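Local coordinates for protein tumour necrosis factor receptor (PDB 3ON9) that probably binds host tumour necrosis factor and chemokines outside the cell to blunt the immune response, its SECRET domain being the chemokine-binding part, at residues A[72-77]-A[129-134]; A[40-45]-A[65-70]. All blocks are in the same frame, centred on the assembly; numbering follows the deposited sequence.

Contact 1 of 2, residues A[72-77]-A[129-134]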
loop_
_atom_site.group_PDB
_atom_site.type_symbol
_atom_site.label_atom_id
_atom_site.label_comp_id
_atom_site.label_asym_id
_atom_site.label_seq_id
_atom_site.Cartn_x
_atom_site.Cartn_y
_atom_site.Cartn_z
ATOM N N LYS A 72 -15.710 6.081 -6.760
ATOM C CA LYS A 72 -17.114 6.463 -6.949
ATOM C C LYS A 72 -18.089 5.959 -5.879
ATOM O O LYS A 72 -19.226 6.428 -5.807
ATOM C CB LYS A 72 -17.604 6.050 -8.343
ATOM C CG LYS A 72 -16.766 6.609 -9.486
ATOM C CD LYS A 72 -16.616 8.121 -9.388
ATOM C CE LYS A 72 -15.472 8.631 -10.265
ATOM N NZ LYS A 72 -15.005 9.994 -9.861
ATOM N N VAL A 73 -17.657 5.015 -5.049
ATOM C CA VAL A 73 -18.545 4.452 -4.030
ATOM C C VAL A 73 -18.025 4.750 -2.631
ATOM O O VAL A 73 -16.859 4.497 -2.338
ATOM C CB VAL A 73 -18.673 2.920 -4.173
ATOM C CG1 VAL A 73 -19.696 2.384 -3.175
ATOM C CG2 VAL A 73 -19.042 2.542 -5.618
ATOM N N HIS A 74 -18.882 5.299 -1.769
ATOM C CA HIS A 74 -18.482 5.618 -0.404
ATOM C C HIS A 74 -18.530 4.406 0.513
ATOM O O HIS A 74 -19.389 3.520 0.356
ATOM C CB HIS A 74 -19.355 6.737 0.185
ATOM C CG HIS A 74 -19.139 8.073 -0.452
ATOM N ND1 HIS A 74 -18.289 9.020 0.076
ATOM C CD2 HIS A 74 -19.662 8.617 -1.576
ATOM C CE1 HIS A 74 -18.289 10.089 -0.703
ATOM N NE2 HIS A 74 -19.118 9.871 -1.708
ATOM N N GLN A 75 -17.619 4.382 1.484
ATOM C CA GLN A 75 -17.593 3.341 2.505
ATOM C C GLN A 75 -18.932 3.240 3.251
ATOM O O GLN A 75 -19.504 4.251 3.691
ATOM C CB GLN A 75 -16.458 3.620 3.503
ATOM C CG GLN A 75 -16.399 2.656 4.690
ATOM C CD GLN A 75 -16.031 1.229 4.291
ATOM O OE1 GLN A 75 -15.258 1.003 3.354
ATOM N NE2 GLN A 75 -16.576 0.261 5.017
ATOM N N ASP A 76 -19.411 2.011 3.394
ATOM C CA ASP A 76 -20.594 1.689 4.192
ATOM C C ASP A 76 -20.276 1.971 5.655
ATOM O O ASP A 76 -19.387 1.353 6.218
ATOM C CB ASP A 76 -20.905 0.198 3.990
ATOM C CG ASP A 76 -22.227 -0.223 4.591
ATOM O OD1 ASP A 76 -22.750 0.515 5.449
ATOM O OD2 ASP A 76 -22.730 -1.303 4.203
ATOM N N LEU A 77 -20.982 2.904 6.287
ATOM C CA LEU A 77 -20.637 3.231 7.667
ATOM C C LEU A 77 -21.030 2.128 8.649
ATOM O O LEU A 77 -20.680 2.188 9.825
ATOM C CB LEU A 77 -21.202 4.593 8.085
ATOM C CG LEU A 77 -20.511 5.772 7.392
ATOM C CD1 LEU A 77 -21.190 7.094 7.718
ATOM C CD2 LEU A 77 -19.024 5.820 7.754
ATOM N N TYR A 129 -6.965 7.215 3.159
ATOM C CA TYR A 129 -8.397 7.195 2.945
ATOM C C TYR A 129 -8.865 8.613 2.674
ATOM O O TYR A 129 -8.569 9.539 3.452
ATOM C CB TYR A 129 -9.097 6.678 4.192
ATOM C CG TYR A 129 -8.598 5.360 4.728
ATOM C CD1 TYR A 129 -9.268 4.181 4.439
ATOM C CD2 TYR A 129 -7.463 5.291 5.546
ATOM C CE1 TYR A 129 -8.836 2.979 4.941
ATOM C CE2 TYR A 129 -7.025 4.079 6.056
ATOM C CZ TYR A 129 -7.724 2.926 5.751
ATOM O OH TYR A 129 -7.323 1.715 6.257
ATOM N N ALA A 130 -9.595 8.795 1.580
ATOM C CA ALA A 130 -10.098 10.112 1.222
ATOM C C ALA A 130 -11.557 10.097 0.806
ATOM O O ALA A 130 -11.991 9.215 0.069
ATOM C CB ALA A 130 -9.253 10.716 0.098
ATOM N N ASN A 131 -12.308 11.083 1.290
ATOM C CA ASN A 131 -13.600 11.417 0.719
ATOM C C ASN A 131 -13.341 12.473 -0.336
ATOM O O ASN A 131 -13.003 13.603 0.005
ATOM C CB ASN A 131 -14.516 11.985 1.804
ATOM C CG ASN A 131 -15.893 12.329 1.277
ATOM O OD1 ASN A 131 -16.144 12.254 0.075
ATOM N ND2 ASN A 131 -16.796 12.707 2.179
ATOM N N THR A 132 -13.462 12.116 -1.611
ATOM C CA THR A 132 -13.182 13.064 -2.683
ATOM C C THR A 132 -14.099 14.283 -2.663
ATOM O O THR A 132 -13.801 15.284 -3.303
ATOM C CB THR A 132 -13.203 12.410 -4.077
ATOM O OG1 THR A 132 -14.531 11.970 -4.393
ATOM C CG2 THR A 132 -12.237 11.222 -4.128
ATOM N N ASP A 133 -15.194 14.198 -1.907
ATOM C CA ASP A 133 -16.084 15.341 -1.696
ATOM C C ASP A 133 -15.504 16.346 -0.706
ATOM O O ASP A 133 -15.969 17.489 -0.630
ATOM C CB ASP A 133 -17.445 14.887 -1.162
ATOM C CG ASP A 133 -18.271 14.142 -2.193
ATOM O OD1 ASP A 133 -17.996 14.265 -3.407
ATOM O OD2 ASP A 133 -19.215 13.432 -1.779
ATOM N N ALA A 134 -14.506 15.921 0.068
ATOM C CA ALA A 134 -13.945 16.748 1.139
ATOM C C ALA A 134 -12.609 17.379 0.748
ATOM O O ALA A 134 -11.949 16.925 -0.183
ATOM C CB ALA A 134 -13.789 15.926 2.411
HETATM O O HOH W 1 -14.806 10.668 -6.868
HETATM O O HOH W 2 -19.037 11.613 -4.057
#
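His74 meets the amide of Asn131 with the CE1 edge of its imidazole and has the carboxylate of Asp133 obliquely beside it, and this ring makes all the direct contacts between 72-77 and 129-134. At the amide, CE1 comes to 3.1 Å from Asn131 OD1, which lies close to the ring plane. A C-H therefore faces the carbonyl oxygen, a mild electrostatic attraction at most. The amide plane of Asn131 stands almost upright to the imidazole, 85° away from it.

Next to it, Asp133 OD2 reaches 3.6 Å from His74 NE2, too far for a direct bond and at a slant to the ring. Water does the bridging here. A water in the imidazole plane lies 2.9 Å from NE2 and donates a weak bond to OD2 of Asp133. On the far side of the ring, ND1 is hydrogen-bonded to the backbone oxygen of Ser5, so the rotation of the imidazole is fixed from two sides. The nearby carboxylate would, if anything, favour a protonated ring. A second water joins Lys72, at the start of 72-77, to the turn, accepting from Lys72 NZ at 3.1 Å and lying 2.8 Å from Thr132 OG1.

Within 129-134 the backbone turns at these groups. Asn131 to Ala134 form a type I turn, and Asn131 OD1 accepts from Asp133 N at 2.9 Å, an Asx turn, with the donor well above the carbonyl plane. With chi1 of -179°, Asn131 holds its CG opposite its own N, and the same oxygen serves both the turn and the imidazole.

The contact lies at the surface of the SECRET domain, where the loop between strands 62-69 and 82-89 passes the turn that follows strand 122-130, with the N-terminal residues Ser5 and Asn7 alongside.

Contact 2 of 2, residues A[40-45]-A[65-70]; sequences ITLTHE and SGFFTN
Leu42 and Phe67 meet because their first torsions send the two side chains past one another in opposite directions: Leu42 CG stands opposite the backbone N (chi1 166°), whereas Phe67 CG lies opposite the carbonyl carbon (chi1 -51°). Leu42 then drops CD2 onto a face of the phenyl ring, 3.6 Å from Phe67 CG. Measured to the ring centroid, CD2 is 4.0 Å away and well up over the face, a CH-pi contact displaced toward the CB end of the ring. CB of Leu42 lies over the centre of the same face.

Ile40 works on the rim instead. Its CG2 branch sits near the ring plane, 3.8 Å from Phe67 CE2, so one leucine and one isoleucine from the same strand hold the ring by face and by edge. The other branch of Ile40 points elsewhere, and CD1 packs 3.4 Å from Ser65 OG.

The two strands belong to opposite sheets of a beta-sandwich, 38-45 in the mixed sheet and 62-69 in the antiparallel one. Their segments run nearly in the same direction, 20° apart, with axes 9.2 Å from each other at closest approach; this spacing is filled by side chains. Ile13 and Met15 of strand 8-16 join Ile40 in this core, and Phe51 of strand 51-59 touches both Leu42 and Phe67. The hydroxyl of Ser65 is buried here among apolar groups; its hydrogen bond goes to the backbone oxygen of Ile13, within its own sheet.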
loop_
_atom_site.group_PDB
_atom_site.type_symbol
_atom_site.label_atom_id
_atom_site.label_comp_id
_atom_site.label_asym_id
_atom_site.label_seq_id
_atom_site.Cartn_x
_atom_site.Cartn_y
_atom_site.Cartn_z
ATOM N N ILE A 40 4.148 -8.265 -2.169
ATOM C CA ILE A 40 3.308 -7.379 -1.371
ATOM C C ILE A 40 1.877 -7.895 -1.466
ATOM O O ILE A 40 1.326 -8.007 -2.563
ATOM C CB ILE A 40 3.361 -5.934 -1.874
ATOM C CG1 ILE A 40 4.813 -5.442 -1.945
ATOM C CG2 ILE A 40 2.510 -5.033 -0.967
ATOM C CD1 ILE A 40 4.977 -4.130 -2.700
ATOM N N THR A 41 1.292 -8.206 -0.310
ATOM C CA THR A 41 -0.053 -8.783 -0.228
ATOM C C THR A 41 -0.984 -7.855 0.545
ATOM O O THR A 41 -0.720 -7.487 1.697
ATOM C CB THR A 41 -0.029 -10.173 0.450
ATOM O OG1 THR A 41 0.851 -11.040 -0.276
ATOM C CG2 THR A 41 -1.433 -10.791 0.505
ATOM N N LEU A 42 -2.070 -7.467 -0.116
ATOM C CA LEU A 42 -3.058 -6.561 0.439
ATOM C C LEU A 42 -4.428 -7.218 0.605
ATOM O O LEU A 42 -4.985 -7.752 -0.350
ATOM C CB LEU A 42 -3.216 -5.358 -0.492
ATOM C CG LEU A 42 -4.442 -4.474 -0.256
ATOM C CD1 LEU A 42 -4.327 -3.659 1.027
ATOM C CD2 LEU A 42 -4.638 -3.573 -1.460
ATOM N N THR A 43 -4.983 -7.154 1.805
ATOM C CA THR A 43 -6.405 -7.476 1.983
ATOM C C THR A 43 -7.194 -6.240 2.425
ATOM O O THR A 43 -6.633 -5.235 2.866
ATOM C CB THR A 43 -6.656 -8.659 2.940
ATOM O OG1 THR A 43 -6.241 -8.317 4.262
ATOM C CG2 THR A 43 -5.903 -9.909 2.478
ATOM N N HIS A 44 -8.508 -6.323 2.292
ATOM C CA HIS A 44 -9.354 -5.148 2.424
ATOM C C HIS A 44 -10.756 -5.554 2.833
ATOM O O HIS A 44 -11.743 -5.048 2.290
ATOM C CB HIS A 44 -9.385 -4.414 1.089
ATOM C CG HIS A 44 -9.697 -5.311 -0.067
ATOM N ND1 HIS A 44 -8.724 -5.901 -0.848
ATOM C CD2 HIS A 44 -10.885 -5.755 -0.540
ATOM C CE1 HIS A 44 -9.303 -6.658 -1.766
ATOM N NE2 HIS A 44 -10.613 -6.583 -1.605
ATOM N N GLU A 45 -10.846 -6.465 3.800
ATOM C CA GLU A 45 -12.142 -6.982 4.241
ATOM C C GLU A 45 -13.036 -5.877 4.795
ATOM O O GLU A 45 -12.601 -5.064 5.608
ATOM C CB GLU A 45 -11.974 -8.096 5.281
ATOM C CG GLU A 45 -13.308 -8.681 5.754
ATOM C CD GLU A 45 -13.152 -9.924 6.609
ATOM O OE1 GLU A 45 -12.005 -10.311 6.890
ATOM O OE2 GLU A 45 -14.178 -10.519 7.000
ATOM N N SER A 65 5.515 1.572 -5.476
ATOM C CA SER A 65 4.498 0.591 -5.822
ATOM C C SER A 65 3.219 0.932 -5.079
ATOM O O SER A 65 3.232 1.739 -4.162
ATOM C CB SER A 65 4.975 -0.829 -5.473
ATOM O OG SER A 65 5.042 -1.040 -4.068
ATOM N N GLY A 66 2.098 0.338 -5.479
ATOM C CA GLY A 66 0.882 0.618 -4.743
ATOM C C GLY A 66 -0.344 -0.033 -5.332
ATOM O O GLY A 66 -0.275 -0.655 -6.395
ATOM N N PHE A 67 -1.455 0.101 -4.610
ATOM C CA PHE A 67 -2.773 -0.349 -5.063
ATOM C C PHE A 67 -3.745 0.805 -4.825
ATOM O O PHE A 67 -3.582 1.558 -3.872
ATOM C CB PHE A 67 -3.277 -1.536 -4.241
ATOM C CG PHE A 67 -2.305 -2.679 -4.099
ATOM C CD1 PHE A 67 -2.485 -3.846 -4.837
ATOM C CD2 PHE A 67 -1.259 -2.617 -3.184
ATOM C CE1 PHE A 67 -1.621 -4.916 -4.699
ATOM C CE2 PHE A 67 -0.389 -3.676 -3.028
ATOM C CZ PHE A 67 -0.566 -4.834 -3.794
ATOM N N PHE A 68 -4.771 0.941 -5.659
ATOM C CA PHE A 68 -5.764 1.977 -5.408
ATOM C C PHE A 68 -7.146 1.560 -5.873
ATOM O O PHE A 68 -7.295 0.657 -6.696
ATOM C CB PHE A 68 -5.359 3.298 -6.070
ATOM C CG PHE A 68 -5.216 3.198 -7.558
ATOM C CD1 PHE A 68 -6.281 3.508 -8.393
ATOM C CD2 PHE A 68 -4.026 2.780 -8.119
ATOM C CE1 PHE A 68 -6.149 3.410 -9.777
ATOM C CE2 PHE A 68 -3.882 2.681 -9.493
ATOM C CZ PHE A 68 -4.952 2.993 -10.325
ATOM N N THR A 69 -8.154 2.226 -5.330
ATOM C CA THR A 69 -9.535 1.869 -5.599
ATOM C C THR A 69 -10.191 2.786 -6.603
ATOM O O THR A 69 -9.727 3.883 -6.885
ATOM C CB THR A 69 -10.398 1.980 -4.322
ATOM O OG1 THR A 69 -10.503 3.364 -3.937
ATOM C CG2 THR A 69 -9.793 1.193 -3.194
ATOM N N ASN A 70 -11.309 2.309 -7.120
ATOM C CA ASN A 70 -12.302 3.167 -7.722
ATOM C C ASN A 70 -12.706 4.214 -6.686
ATOM O O ASN A 70 -12.729 3.924 -5.493
ATOM C CB ASN A 70 -13.503 2.307 -8.102
ATOM C CG ASN A 70 -14.694 3.129 -8.551
ATOM O OD1 ASN A 70 -14.557 4.047 -9.360
ATOM N ND2 ASN A 70 -15.870 2.800 -8.034
#

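Overall arrangement
Contact 2 belongs to the core, about 6 Å from the centre of the chain, and contact 1 to the surface, about 18 Å from it; their own centres are about 16 Å apart. Both reach the antiparallel sheet: contact 2 joins its strand 62-69 to the facing sheet, and contact 1 sets the loop continuing from that strand against the turn that follows strand 122-130. The chain runs from one to the other, since 72-77 follows closely on 65-70. Chemistry follows position. Contact 2 is almost wholly apolar, resting on aliphatic groups around a phenyl ring, whereas contact 1 is polar, small in area and bridged by water.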